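Local coordinates for protein STING-associated CdnE c-di-GMP synthase (Flavobacteriaceae, PDB 6WT8) that probably synthesises the second messenger cyclic di-GMP from GTP in a bacterial CBASS anti-phage system, providing the signal sensed by an associated STING protein, at residues E7-V12 and V47-K52; M26-L31 and L296-L301; A75-S80 and L163-V168; E179-I184 and I221-T226. All blocks are in the same frame, centred on the assembly; numbering follows the deposited sequence.

Contact 1: residues E7-V12 and V47-K52; sequences ELIKKV and VSIYIK
Leu8 covers one face of the Tyr50 ring, while Val12 reaches the same ring obliquely. The CB of Leu8 stands 3.9 Å from the centroid of the Tyr50 ring and 29° off the ring normal, a CH-pi geometry, and CD1 of Leu8 lies over the same face, 4.0 Å above the plane. Val12, one turn on from Leu8, brings CG2 to 3.6 Å from Tyr50 CE1. Tyr50 can offer its ring because its CG is anti to the backbone N (chi1 173°), which swings the ring across to the first helix. A large flat residue suits the place: its hydroxyl makes a weak hydrogen bond to Asp266 while the ring meets aliphatic carbon.

Helices 5-16 and 46-56 run almost side by side here, their local axes 21° apart and 9.2 Å at closest approach, within the helical part of the enzyme, where helices 253-266 and 336-360 supply further packing. No hydrogen bond joins the two segments.

The remaining contacts are aliphatic. Isoleucine suits position 9 because its longer branch spans two partners: CG1 of Ile9 lies 3.9 Å from Tyr50 CB, and CD1 of Ile9 reaches 3.8 Å from CG2 of Ile49.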
loop_
_atom_site.group_PDB
_atom_site.type_symbol
_atom_site.label_atom_id
_atom_site.label_comp_id
_atom_site.label_asym_id
_atom_site.label_seq_id
_atom_site.Cartn_x
_atom_site.Cartn_y
_atom_site.Cartn_z
ATOM N N GLU A 7 -4.936 24.063 -13.892
ATOM C CA GLU A 7 -3.952 24.101 -12.821
ATOM C C GLU A 7 -3.795 22.724 -12.176
ATOM O O GLU A 7 -2.682 22.310 -11.847
ATOM C CB GLU A 7 -4.361 25.147 -11.784
ATOM C CG GLU A 7 -3.338 25.339 -10.674
ATOM C CD GLU A 7 -3.606 26.577 -9.805
ATOM O OE1 GLU A 7 -4.737 27.131 -9.859
ATOM O OE2 GLU A 7 -2.670 26.989 -9.073
ATOM N N LEU A 8 -4.905 21.993 -12.023
ATOM C CA LEU A 8 -4.859 20.661 -11.431
ATOM C C LEU A 8 -4.080 19.697 -12.317
ATOM O O LEU A 8 -3.270 18.899 -11.814
ATOM C CB LEU A 8 -6.271 20.128 -11.165
ATOM C CG LEU A 8 -6.984 20.780 -9.975
ATOM C CD1 LEU A 8 -8.493 20.392 -9.971
ATOM C CD2 LEU A 8 -6.233 20.413 -8.687
ATOM N N ILE A 9 -4.313 19.767 -13.640
ATOM C CA ILE A 9 -3.563 18.921 -14.567
ATOM C C ILE A 9 -2.066 19.196 -14.450
ATOM O O ILE A 9 -1.248 18.261 -14.390
ATOM C CB ILE A 9 -4.053 19.129 -16.009
ATOM C CG1 ILE A 9 -5.458 18.504 -16.191
ATOM C CG2 ILE A 9 -3.040 18.543 -17.005
ATOM C CD1 ILE A 9 -6.206 19.036 -17.427
ATOM N N LYS A 10 -1.683 20.475 -14.382
ATOM C CA LYS A 10 -0.265 20.806 -14.249
ATOM C C LYS A 10 0.314 20.247 -12.939
ATOM O O LYS A 10 1.448 19.748 -12.901
ATOM C CB LYS A 10 -0.072 22.325 -14.329
ATOM C CG LYS A 10 -0.357 22.864 -15.714
ATOM C CD LYS A 10 -0.287 24.392 -15.756
ATOM C CE LYS A 10 -0.663 24.860 -17.145
ATOM N NZ LYS A 10 0.234 24.180 -18.134
ATOM N N LYS A 11 -0.474 20.258 -11.869
ATOM C CA LYS A 11 0.035 19.748 -10.593
ATOM C C LYS A 11 0.234 18.238 -10.646
ATOM O O LYS A 11 1.255 17.713 -10.187
ATOM C CB LYS A 11 -0.935 20.085 -9.459
ATOM C CG LYS A 11 -0.873 21.550 -9.081
ATOM C CD LYS A 11 -1.707 21.778 -7.850
ATOM C CE LYS A 11 -1.289 23.070 -7.178
ATOM N NZ LYS A 11 -2.433 23.611 -6.401
ATOM N N VAL A 12 -0.756 17.510 -11.169
ATOM C CA VAL A 12 -0.617 16.055 -11.279
ATOM C C VAL A 12 0.577 15.711 -12.139
ATOM O O VAL A 12 1.329 14.790 -11.837
ATOM C CB VAL A 12 -1.915 15.444 -11.847
ATOM C CG1 VAL A 12 -1.748 13.928 -12.135
ATOM C CG2 VAL A 12 -3.032 15.583 -10.890
ATOM N N VAL A 47 -11.636 18.460 -17.368
ATOM C CA VAL A 47 -11.976 17.654 -16.179
ATOM C C VAL A 47 -11.675 16.178 -16.430
ATOM O O VAL A 47 -11.119 15.475 -15.561
ATOM C CB VAL A 47 -13.448 17.879 -15.751
ATOM C CG1 VAL A 47 -14.478 17.655 -16.866
ATOM C CG2 VAL A 47 -13.803 17.013 -14.529
ATOM N N SER A 48 -11.996 15.693 -17.630
ATOM C CA SER A 48 -11.690 14.298 -17.971
ATOM C C SER A 48 -10.185 14.045 -17.982
ATOM O O SER A 48 -9.717 12.999 -17.513
ATOM C CB SER A 48 -12.269 13.946 -19.329
ATOM O OG SER A 48 -11.712 12.698 -19.709
ATOM N N ILE A 49 -9.404 14.960 -18.565
ATOM C CA ILE A 49 -7.951 14.755 -18.559
ATOM C C ILE A 49 -7.402 14.711 -17.138
ATOM O O ILE A 49 -6.522 13.898 -16.805
ATOM C CB ILE A 49 -7.276 15.853 -19.401
ATOM C CG1 ILE A 49 -7.711 15.691 -20.845
ATOM C CG2 ILE A 49 -5.783 15.769 -19.299
ATOM C CD1 ILE A 49 -7.339 16.944 -21.662
ATOM N N TYR A 50 -7.900 15.594 -16.277
ATOM C CA TYR A 50 -7.488 15.544 -14.878
ATOM C C TYR A 50 -7.799 14.183 -14.265
ATOM O O TYR A 50 -6.972 13.621 -13.533
ATOM C CB TYR A 50 -8.199 16.642 -14.096
ATOM C CG TYR A 50 -7.973 16.579 -12.594
ATOM C CD1 TYR A 50 -6.696 16.693 -12.055
ATOM C CD2 TYR A 50 -9.046 16.394 -11.739
ATOM C CE1 TYR A 50 -6.462 16.628 -10.616
ATOM C CE2 TYR A 50 -8.832 16.340 -10.320
ATOM C CZ TYR A 50 -7.561 16.452 -9.798
ATOM O OH TYR A 50 -7.291 16.422 -8.420
ATOM N N ILE A 51 -9.022 13.714 -14.466
ATOM C CA ILE A 51 -9.395 12.391 -13.928
ATOM C C ILE A 51 -8.467 11.300 -14.472
ATOM O O ILE A 51 -7.948 10.453 -13.707
ATOM C CB ILE A 51 -10.858 12.087 -14.269
ATOM C CG1 ILE A 51 -11.787 13.065 -13.554
ATOM C CG2 ILE A 51 -11.197 10.620 -13.939
ATOM C CD1 ILE A 51 -13.202 13.071 -14.130
ATOM N N LYS A 52 -8.219 11.324 -15.787
ATOM C CA LYS A 52 -7.376 10.280 -16.399
ATOM C C LYS A 52 -5.986 10.275 -15.799
ATOM O O LYS A 52 -5.424 9.207 -15.488
ATOM C CB LYS A 52 -7.256 10.500 -17.920
ATOM C CG LYS A 52 -8.460 10.060 -18.642
ATOM C CD LYS A 52 -8.213 10.094 -20.180
ATOM C CE LYS A 52 -7.932 11.494 -20.685
ATOM N NZ LYS A 52 -7.939 11.556 -22.243
#

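Contact 2: residues M26-L31 and L296-L301; sequences MYSETL and LHYLDL
Met26, present as selenomethionine, and Ser28 press on Tyr298 from two directions and make the tight part of this contact. The Met26 methyl CE sits over one face of the Tyr298 ring, 3.6 Å above its plane, and Leu299 CG covers the opposite face, so the ring is held between two aliphatic groups. Ser28 comes in at the ring edge. Its OG accepts a bent hydrogen bond from Tyr298 N (3.1 Å, 136°) and also lies 3.6 Å from Tyr298 CB; a small hydroxyl side chain suits a place where it must bond to the backbone and lie beside the ring. Next to it, Ser28 O is 3.3 Å from CD2 of His297, whose NE2 is bonded to Glu43.

The packing is looser on the side of Glu29, which is partly open to solvent. Its CG meets Tyr298 CE1 obliquely at 3.8 Å, while the carboxylate is held elsewhere: OE2 takes the backbone N of Met26 at 2.9 Å, from above the carboxylate plane, and forms a salt bridge with Lys56. With the SE atom of Met26 5.2 Å from the centroid of the Tyr298 ring and oblique to it, the arrangement is a Met-aromatic contact between the short helix 27-31 and the segment 296-301, which leads into helix 300-314.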
loop_
_atom_site.group_PDB
_atom_site.type_symbol
_atom_site.label_atom_id
_atom_site.label_comp_id
_atom_site.label_asym_id
_atom_site.label_seq_id
_atom_site.Cartn_x
_atom_site.Cartn_y
_atom_site.Cartn_z
HETATM N N MSE A 26 -6.002 3.588 -20.297
HETATM C CA MSE A 26 -6.930 2.641 -19.715
HETATM C C MSE A 26 -7.783 2.069 -20.824
HETATM O O MSE A 26 -8.186 2.762 -21.767
HETATM C CB MSE A 26 -7.825 3.300 -18.692
HETATM C CG MSE A 26 -7.034 3.794 -17.501
HETATM SE SE MSE A 26 -8.124 4.894 -16.223
HETATM C CE MSE A 26 -8.275 6.465 -17.267
ATOM N N TYR A 27 -8.101 0.791 -20.708
ATOM C CA TYR A 27 -8.793 0.156 -21.830
ATOM C C TYR A 27 -10.180 0.752 -22.051
ATOM O O TYR A 27 -10.630 0.833 -23.199
ATOM C CB TYR A 27 -8.913 -1.354 -21.624
ATOM C CG TYR A 27 -7.727 -2.139 -22.146
ATOM C CD1 TYR A 27 -6.474 -1.541 -22.271
ATOM C CD2 TYR A 27 -7.872 -3.476 -22.526
ATOM C CE1 TYR A 27 -5.397 -2.248 -22.757
ATOM C CE2 TYR A 27 -6.807 -4.197 -23.010
ATOM C CZ TYR A 27 -5.577 -3.580 -23.126
ATOM O OH TYR A 27 -4.511 -4.297 -23.615
ATOM N N SER A 28 -10.851 1.209 -20.984
ATOM C CA SER A 28 -12.186 1.735 -21.217
ATOM C C SER A 28 -12.125 3.014 -22.007
ATOM O O SER A 28 -13.134 3.395 -22.607
ATOM C CB SER A 28 -12.942 1.972 -19.900
ATOM O OG SER A 28 -12.328 2.980 -19.049
ATOM N N GLU A 29 -10.954 3.675 -22.064
ATOM C CA GLU A 29 -10.837 4.854 -22.936
ATOM C C GLU A 29 -11.146 4.527 -24.393
ATOM O O GLU A 29 -11.774 5.328 -25.097
ATOM C CB GLU A 29 -9.423 5.443 -22.882
ATOM C CG GLU A 29 -9.107 6.171 -21.607
ATOM C CD GLU A 29 -7.704 6.721 -21.658
ATOM O OE1 GLU A 29 -7.480 7.606 -22.535
ATOM O OE2 GLU A 29 -6.872 6.250 -20.853
ATOM N N THR A 30 -10.597 3.423 -24.906
ATOM C CA THR A 30 -10.768 3.144 -26.328
ATOM C C THR A 30 -11.855 2.134 -26.611
ATOM O O THR A 30 -12.285 2.029 -27.765
ATOM C CB THR A 30 -9.488 2.603 -26.968
ATOM O OG1 THR A 30 -8.959 1.513 -26.189
ATOM C CG2 THR A 30 -8.444 3.727 -27.196
ATOM N N LEU A 31 -12.272 1.361 -25.615
ATOM C CA LEU A 31 -13.239 0.308 -25.885
ATOM C C LEU A 31 -14.606 0.612 -25.323
ATOM O O LEU A 31 -15.575 -0.038 -25.711
ATOM C CB LEU A 31 -12.770 -1.033 -25.305
ATOM C CG LEU A 31 -11.415 -1.533 -25.799
ATOM C CD1 LEU A 31 -10.940 -2.706 -24.937
ATOM C CD2 LEU A 31 -11.423 -1.877 -27.304
ATOM N N LEU A 296 -17.479 -0.760 -15.675
ATOM C CA LEU A 296 -17.789 0.647 -15.917
ATOM C C LEU A 296 -16.643 1.351 -16.640
ATOM O O LEU A 296 -15.460 1.094 -16.378
ATOM C CB LEU A 296 -18.029 1.372 -14.591
ATOM C CG LEU A 296 -19.363 1.012 -13.910
ATOM C CD1 LEU A 296 -19.452 1.882 -12.656
ATOM C CD2 LEU A 296 -20.523 1.314 -14.784
ATOM N N HIS A 297 -17.019 2.311 -17.486
ATOM C CA HIS A 297 -16.070 3.250 -18.055
ATOM C C HIS A 297 -15.441 4.094 -16.947
ATOM O O HIS A 297 -16.044 4.352 -15.892
ATOM C CB HIS A 297 -16.837 4.127 -19.022
ATOM C CG HIS A 297 -16.019 5.192 -19.718
ATOM N ND1 HIS A 297 -15.911 6.497 -19.248
ATOM C CD2 HIS A 297 -15.404 5.170 -20.929
ATOM C CE1 HIS A 297 -15.199 7.203 -20.104
ATOM N NE2 HIS A 297 -14.891 6.429 -21.141
ATOM N N TYR A 298 -14.198 4.555 -17.175
ATOM C CA TYR A 298 -13.470 5.225 -16.080
ATOM C C TYR A 298 -14.190 6.463 -15.529
ATOM O O TYR A 298 -14.124 6.697 -14.319
ATOM C CB TYR A 298 -12.034 5.578 -16.517
ATOM C CG TYR A 298 -11.909 6.759 -17.461
ATOM C CD1 TYR A 298 -12.100 6.612 -18.852
ATOM C CD2 TYR A 298 -11.686 8.045 -16.970
ATOM C CE1 TYR A 298 -12.036 7.720 -19.705
ATOM C CE2 TYR A 298 -11.633 9.149 -17.815
ATOM C CZ TYR A 298 -11.793 8.990 -19.167
ATOM O OH TYR A 298 -11.753 10.086 -20.015
ATOM N N LEU A 299 -14.916 7.220 -16.366
ATOM C CA LEU A 299 -15.600 8.412 -15.838
ATOM C C LEU A 299 -16.707 8.002 -14.883
ATOM O O LEU A 299 -16.998 8.724 -13.930
ATOM C CB LEU A 299 -16.176 9.278 -16.977
ATOM C CG LEU A 299 -15.101 10.000 -17.843
ATOM C CD1 LEU A 299 -15.768 10.669 -18.993
ATOM C CD2 LEU A 299 -14.321 11.050 -17.041
ATOM N N ASP A 300 -17.356 6.864 -15.142
ATOM C CA ASP A 300 -18.436 6.444 -14.265
ATOM C C ASP A 300 -17.911 5.963 -12.920
ATOM O O ASP A 300 -18.698 5.887 -11.971
ATOM C CB ASP A 300 -19.267 5.340 -14.942
ATOM C CG ASP A 300 -20.047 5.860 -16.172
ATOM O OD1 ASP A 300 -20.197 7.079 -16.330
ATOM O OD2 ASP A 300 -20.526 5.056 -17.009
ATOM N N LEU A 301 -16.604 5.668 -12.797
ATOM C CA LEU A 301 -16.050 5.329 -11.493
ATOM C C LEU A 301 -16.105 6.489 -10.529
ATOM O O LEU A 301 -16.071 6.263 -9.299
ATOM C CB LEU A 301 -14.593 4.865 -11.605
ATOM C CG LEU A 301 -14.404 3.623 -12.461
ATOM C CD1 LEU A 301 -12.904 3.309 -12.615
ATOM C CD2 LEU A 301 -15.141 2.409 -11.893
#

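Contact 3: residues A75-S80 and L163-V168; sequences AHLKKS and LKSELV
Ser80 and Val168 pack closely where the two helices cross, with Ser80 OG 3.3 Å from CG2 of Val168. Two torsions bring them together. The Ser80 hydroxyl is turned opposite its own backbone N (chi1 165°), out into the gap between the helices, whereas Val168 sends its CG2 branch to the far side from its carbonyl carbon and against that hydroxyl. The second branch, CG1, faces the other way along helix 60-81 and lies 4.0 Å from His76 O, so the fork of the valine straddles one turn. A small serine opposite a beta-branched residue allows this closeness.

Lys164 is one turn before Val168 on the same side of its helix. Its chain runs straight as far as CE, laying aliphatic carbon along the serine, with CE 3.6 Å from Ser80 OG, and then bends at its last torsion (chi4 71°). A long lysine can thus rest its carbons on Ser80 and still carry NZ to a water, which accepts weakly from it and donates to Ser80 O at 2.8 Å, and by a weak hydrogen bond to Tyr160 OH.

Deeper in, Leu77 sends CD2 to 3.6 Å from Ser165 OG. That hydroxyl is bonded to Val161 O and Gln109 NE2, so it can tolerate a methyl beside it. Leu77 also rests on Leu169 and on Phe87 of strand 85-90. The local axes cross at 123° and 10.1 Å, a steep meeting of two helices beside the central mixed sheet, consistent with the alpha/beta core of the nucleotidyltransferase fold.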
loop_
_atom_site.group_PDB
_atom_site.type_symbol
_atom_site.label_atom_id
_atom_site.label_comp_id
_atom_site.label_asym_id
_atom_site.label_seq_id
_atom_site.Cartn_x
_atom_site.Cartn_y
_atom_site.Cartn_z
ATOM N N ALA A 75 21.875 -6.520 -2.976
ATOM C CA ALA A 75 23.046 -7.343 -3.302
ATOM C C ALA A 75 24.164 -7.132 -2.279
ATOM O O ALA A 75 24.829 -8.085 -1.859
ATOM C CB ALA A 75 23.565 -7.014 -4.701
ATOM N N HIS A 76 24.369 -5.889 -1.841
ATOM C CA HIS A 76 25.394 -5.636 -0.823
ATOM C C HIS A 76 25.035 -6.278 0.517
ATOM O O HIS A 76 25.885 -6.895 1.185
ATOM C CB HIS A 76 25.584 -4.127 -0.641
ATOM C CG HIS A 76 26.206 -3.464 -1.817
ATOM N ND1 HIS A 76 27.531 -3.665 -2.157
ATOM C CD2 HIS A 76 25.694 -2.628 -2.757
ATOM C CE1 HIS A 76 27.806 -2.989 -3.267
ATOM N NE2 HIS A 76 26.706 -2.369 -3.663
ATOM N N LEU A 77 23.775 -6.119 0.956
ATOM C CA LEU A 77 23.390 -6.684 2.228
ATOM C C LEU A 77 23.388 -8.206 2.158
ATOM O O LEU A 77 23.719 -8.866 3.141
ATOM C CB LEU A 77 21.995 -6.171 2.594
ATOM C CG LEU A 77 21.832 -4.674 2.707
ATOM C CD1 LEU A 77 20.371 -4.367 2.952
ATOM C CD2 LEU A 77 22.604 -4.236 3.989
ATOM N N LYS A 78 23.055 -8.781 0.997
ATOM C CA LYS A 78 23.015 -10.246 0.864
ATOM C C LYS A 78 24.419 -10.827 0.889
ATOM O O LYS A 78 24.657 -11.836 1.551
ATOM C CB LYS A 78 22.299 -10.636 -0.432
ATOM C CG LYS A 78 22.207 -12.117 -0.611
ATOM C CD LYS A 78 21.362 -12.482 -1.873
ATOM C CE LYS A 78 19.936 -12.395 -1.570
ATOM N NZ LYS A 78 19.165 -13.250 -2.603
ATOM N N LYS A 79 25.372 -10.149 0.229
ATOM C CA LYS A 79 26.753 -10.620 0.316
ATOM C C LYS A 79 27.256 -10.565 1.765
ATOM O O LYS A 79 27.973 -11.465 2.214
ATOM C CB LYS A 79 27.623 -9.769 -0.605
ATOM C CG LYS A 79 29.058 -10.410 -0.774
ATOM C CD LYS A 79 29.891 -9.586 -1.764
ATOM C CE LYS A 79 31.255 -10.252 -2.015
ATOM N NZ LYS A 79 32.027 -10.253 -0.756
ATOM N N SER A 80 26.878 -9.519 2.512
ATOM C CA SER A 80 27.324 -9.334 3.895
ATOM C C SER A 80 26.724 -10.349 4.852
ATOM O O SER A 80 27.455 -10.905 5.688
ATOM C CB SER A 80 26.986 -7.886 4.319
ATOM O OG SER A 80 27.070 -7.730 5.718
ATOM N N LEU A 163 23.292 -3.110 12.862
ATOM C CA LEU A 163 24.601 -2.439 12.919
ATOM C C LEU A 163 25.508 -2.900 11.790
ATOM O O LEU A 163 26.249 -2.081 11.205
ATOM C CB LEU A 163 25.274 -2.669 14.299
ATOM C CG LEU A 163 24.478 -2.059 15.469
ATOM C CD1 LEU A 163 25.171 -2.404 16.777
ATOM C CD2 LEU A 163 24.406 -0.550 15.324
ATOM N N LYS A 164 25.458 -4.191 11.456
ATOM C CA LYS A 164 26.258 -4.681 10.345
ATOM C C LYS A 164 25.839 -4.015 9.039
ATOM O O LYS A 164 26.690 -3.637 8.219
ATOM C CB LYS A 164 26.121 -6.190 10.270
ATOM C CG LYS A 164 27.030 -6.875 9.270
ATOM C CD LYS A 164 26.881 -8.369 9.584
ATOM C CE LYS A 164 27.908 -9.233 8.864
ATOM N NZ LYS A 164 29.265 -9.030 9.455
ATOM N N SER A 165 24.533 -3.807 8.880
ATOM C CA SER A 165 24.046 -3.103 7.693
ATOM C C SER A 165 24.505 -1.661 7.644
ATOM O O SER A 165 24.841 -1.139 6.563
ATOM C CB SER A 165 22.496 -3.158 7.704
ATOM O OG SER A 165 22.051 -4.488 7.578
ATOM N N GLU A 166 24.506 -0.956 8.793
ATOM C CA GLU A 166 25.026 0.418 8.792
ATOM C C GLU A 166 26.468 0.447 8.298
ATOM O O GLU A 166 26.848 1.303 7.487
ATOM C CB GLU A 166 24.982 1.026 10.191
ATOM C CG GLU A 166 23.573 1.182 10.718
ATOM C CD GLU A 166 23.558 1.814 12.088
ATOM O OE1 GLU A 166 24.648 2.123 12.652
ATOM O OE2 GLU A 166 22.443 1.983 12.622
ATOM N N LEU A 167 27.291 -0.509 8.778
ATOM C CA LEU A 167 28.696 -0.540 8.384
ATOM C C LEU A 167 28.860 -0.842 6.901
ATOM O O LEU A 167 29.646 -0.170 6.216
ATOM C CB LEU A 167 29.439 -1.603 9.227
ATOM C CG LEU A 167 29.491 -1.205 10.697
ATOM C CD1 LEU A 167 29.980 -2.448 11.514
ATOM C CD2 LEU A 167 30.408 -0.049 10.985
ATOM N N VAL A 168 28.158 -1.866 6.400
ATOM C CA VAL A 168 28.292 -2.229 4.986
ATOM C C VAL A 168 27.806 -1.100 4.095
ATOM O O VAL A 168 28.468 -0.724 3.114
ATOM C CB VAL A 168 27.503 -3.518 4.723
ATOM C CG1 VAL A 168 27.362 -3.751 3.207
ATOM C CG2 VAL A 168 28.224 -4.633 5.352
HETATM O O HOH W 1 30.055 -10.935 6.704
#

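Contact 4: residues E179-I184 and I221-T226; sequences EKENSI and IYNKKT
Asn223 has its CG anti to the backbone N (chi1 -178°), while Glu181 throws CG to the far side from its carbonyl carbon (chi1 -55°); these turns bring amide and carboxylate together, their planes nearly perpendicular. The link is a weak hydrogen bond, Asn223 ND2 to Glu181 OE2, at 3.4 Å. The other end of the amide forms an Asx motif: Asn223 OD1 accepts from Thr226 N at 2.9 Å, from above the carbonyl plane, and weakly from Lys225 N. Asparagine suits the place because one short amide can shape its own turn and donate across the gap.

The shortest hydrogen bond between these two loops, which border the central sheet, is Lys224 N to Glu181 O, 2.8 Å and nearly straight (175°). Lys225 folds its chain back over Glu181, with CE 3.3 Å from Glu181 CG; the opposite charges are near, but NZ and OE2 are not in contact. Asn182 has OD1 bonded to Asn230 and packed 3.4 Å from Asn223 CB. Two waters hydrogen-bond to Tyr222 O, one also reaching Glu181 O and the other Asn182 O, and a further water accepts from both amides, 3.1 Å from Asn182 ND2 and 2.9 Å from Asn223 ND2.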
loop_
_atom_site.group_PDB
_atom_site.type_symbol
_atom_site.label_atom_id
_atom_site.label_comp_id
_atom_site.label_asym_id
_atom_site.label_seq_id
_atom_site.Cartn_x
_atom_site.Cartn_y
_atom_site.Cartn_z
ATOM N N GLU A 179 20.930 7.379 11.572
ATOM C CA GLU A 179 20.396 7.863 12.844
ATOM C C GLU A 179 18.901 7.638 13.047
ATOM O O GLU A 179 18.409 7.926 14.147
ATOM C CB GLU A 179 20.723 9.362 13.014
ATOM C CG GLU A 179 22.217 9.606 13.147
ATOM C CD GLU A 179 22.844 8.752 14.254
ATOM O OE1 GLU A 179 22.182 8.551 15.297
ATOM O OE2 GLU A 179 23.991 8.266 14.090
ATOM N N LYS A 180 18.162 7.140 12.053
ATOM C CA LYS A 180 16.717 6.933 12.228
ATOM C C LYS A 180 16.463 5.640 12.986
ATOM O O LYS A 180 17.245 4.693 12.900
ATOM C CB LYS A 180 15.952 6.895 10.901
ATOM C CG LYS A 180 16.194 8.128 10.025
ATOM C CD LYS A 180 15.079 8.285 8.974
ATOM C CE LYS A 180 15.147 7.274 7.864
ATOM N NZ LYS A 180 14.186 7.593 6.744
ATOM N N GLU A 181 15.350 5.614 13.730
ATOM C CA GLU A 181 15.090 4.516 14.660
ATOM C C GLU A 181 14.767 3.244 13.907
ATOM O O GLU A 181 15.199 2.154 14.313
ATOM C CB GLU A 181 13.889 4.803 15.556
ATOM C CG GLU A 181 13.859 6.037 16.369
ATOM C CD GLU A 181 12.543 6.082 17.100
ATOM O OE1 GLU A 181 11.486 6.098 16.414
ATOM O OE2 GLU A 181 12.563 6.009 18.340
ATOM N N ASN A 182 13.930 3.349 12.882
ATOM C CA ASN A 182 13.309 2.179 12.285
ATOM C C ASN A 182 13.819 1.880 10.882
ATOM O O ASN A 182 13.373 0.908 10.276
ATOM C CB ASN A 182 11.779 2.352 12.257
ATOM C CG ASN A 182 11.152 2.257 13.633
ATOM O OD1 ASN A 182 11.468 1.373 14.438
ATOM N ND2 ASN A 182 10.263 3.195 13.926
ATOM N N SER A 183 14.758 2.658 10.349
ATOM C CA SER A 183 15.330 2.282 9.043
ATOM C C SER A 183 16.695 2.943 8.893
ATOM O O SER A 183 17.044 3.890 9.612
ATOM C CB SER A 183 14.417 2.666 7.844
ATOM O OG SER A 183 14.338 4.099 7.786
ATOM N N ILE A 184 17.431 2.463 7.893
ATOM C CA ILE A 184 18.642 3.095 7.375
ATOM C C ILE A 184 18.309 3.731 6.027
ATOM O O ILE A 184 17.720 3.068 5.180
ATOM C CB ILE A 184 19.765 2.057 7.216
ATOM C CG1 ILE A 184 20.138 1.426 8.574
ATOM C CG2 ILE A 184 21.041 2.737 6.614
ATOM C CD1 ILE A 184 20.915 0.083 8.367
ATOM N N ILE A 221 9.175 -4.903 13.135
ATOM C CA ILE A 221 10.337 -4.089 12.771
ATOM C C ILE A 221 11.166 -3.749 14.002
ATOM O O ILE A 221 10.637 -3.314 15.036
ATOM C CB ILE A 221 9.846 -2.818 12.072
ATOM C CG1 ILE A 221 9.260 -3.246 10.720
ATOM C CG2 ILE A 221 10.981 -1.833 11.789
ATOM C CD1 ILE A 221 8.485 -2.109 9.986
ATOM N N TYR A 222 12.496 -3.866 13.870
ATOM C CA TYR A 222 13.417 -3.521 14.949
ATOM C C TYR A 222 13.654 -2.014 15.061
ATOM O O TYR A 222 13.987 -1.360 14.076
ATOM C CB TYR A 222 14.752 -4.221 14.703
ATOM C CG TYR A 222 15.771 -3.937 15.810
ATOM C CD1 TYR A 222 15.571 -4.404 17.083
ATOM C CD2 TYR A 222 16.892 -3.178 15.554
ATOM C CE1 TYR A 222 16.492 -4.156 18.116
ATOM C CE2 TYR A 222 17.825 -2.931 16.569
ATOM C CZ TYR A 222 17.589 -3.397 17.849
ATOM O OH TYR A 222 18.521 -3.155 18.857
ATOM N N ASN A 223 13.480 -1.474 16.257
ATOM C CA ASN A 223 13.740 -0.078 16.559
ATOM C C ASN A 223 15.098 0.044 17.234
ATOM O O ASN A 223 15.310 -0.503 18.314
ATOM C CB ASN A 223 12.652 0.455 17.489
ATOM C CG ASN A 223 12.845 1.947 17.816
ATOM O OD1 ASN A 223 13.913 2.365 18.218
ATOM N ND2 ASN A 223 11.790 2.740 17.596
ATOM N N LYS A 224 16.035 0.740 16.588
ATOM C CA LYS A 224 17.422 0.784 17.082
ATOM C C LYS A 224 17.553 1.567 18.382
ATOM O O LYS A 224 18.390 1.231 19.216
ATOM C CB LYS A 224 18.298 1.436 16.010
ATOM C CG LYS A 224 19.725 1.686 16.413
ATOM C CD LYS A 224 20.467 2.433 15.337
ATOM C CE LYS A 224 21.947 2.627 15.699
ATOM N NZ LYS A 224 22.462 3.668 14.764
ATOM N N LYS A 225 16.707 2.566 18.560
ATOM C CA LYS A 225 16.789 3.443 19.727
ATOM C C LYS A 225 16.261 2.737 20.965
ATOM O O LYS A 225 16.882 2.799 22.028
ATOM C CB LYS A 225 16.015 4.739 19.464
ATOM C CG LYS A 225 16.506 5.917 20.309
ATOM C CD LYS A 225 15.598 7.149 20.207
ATOM C CE LYS A 225 15.439 7.678 18.776
ATOM N NZ LYS A 225 16.702 8.075 18.072
ATOM N N THR A 226 15.093 2.103 20.860
ATOM C CA THR A 226 14.513 1.412 22.011
ATOM C C THR A 226 15.089 0.019 22.202
ATOM O O THR A 226 15.003 -0.522 23.314
ATOM C CB THR A 226 13.001 1.303 21.854
ATOM O OG1 THR A 226 12.706 0.408 20.788
ATOM C CG2 THR A 226 12.395 2.657 21.489
HETATM O O HOH W 2 16.488 -0.536 13.094
HETATM O O HOH W 3 14.554 -1.376 11.159
HETATM O O HOH W 4 9.031 2.425 16.613
#

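The four contacts form two pairs. Contacts 1 and 2, centres 16 Å apart, belong to the helical part of the chain and interlock along it: the Tyr298 hydroxyl lies 2.6 Å from Ser48 OG, a probable hydrogen bond, and Ile51 packs on Leu299. Contacts 3 and 4, also 16 Å apart, lie beside the mixed sheet, where Glu166 OE2 and Lys224 NZ form a 2.7 Å salt bridge and Ile184 packs against Ser165. The pairs are distant, contacts 2 and 3 having centres 46 Å apart on opposite sides of the chain's centre. In this enzyme family the active site typically lies between sheet and helical lobes, and neither pair can be said to line it.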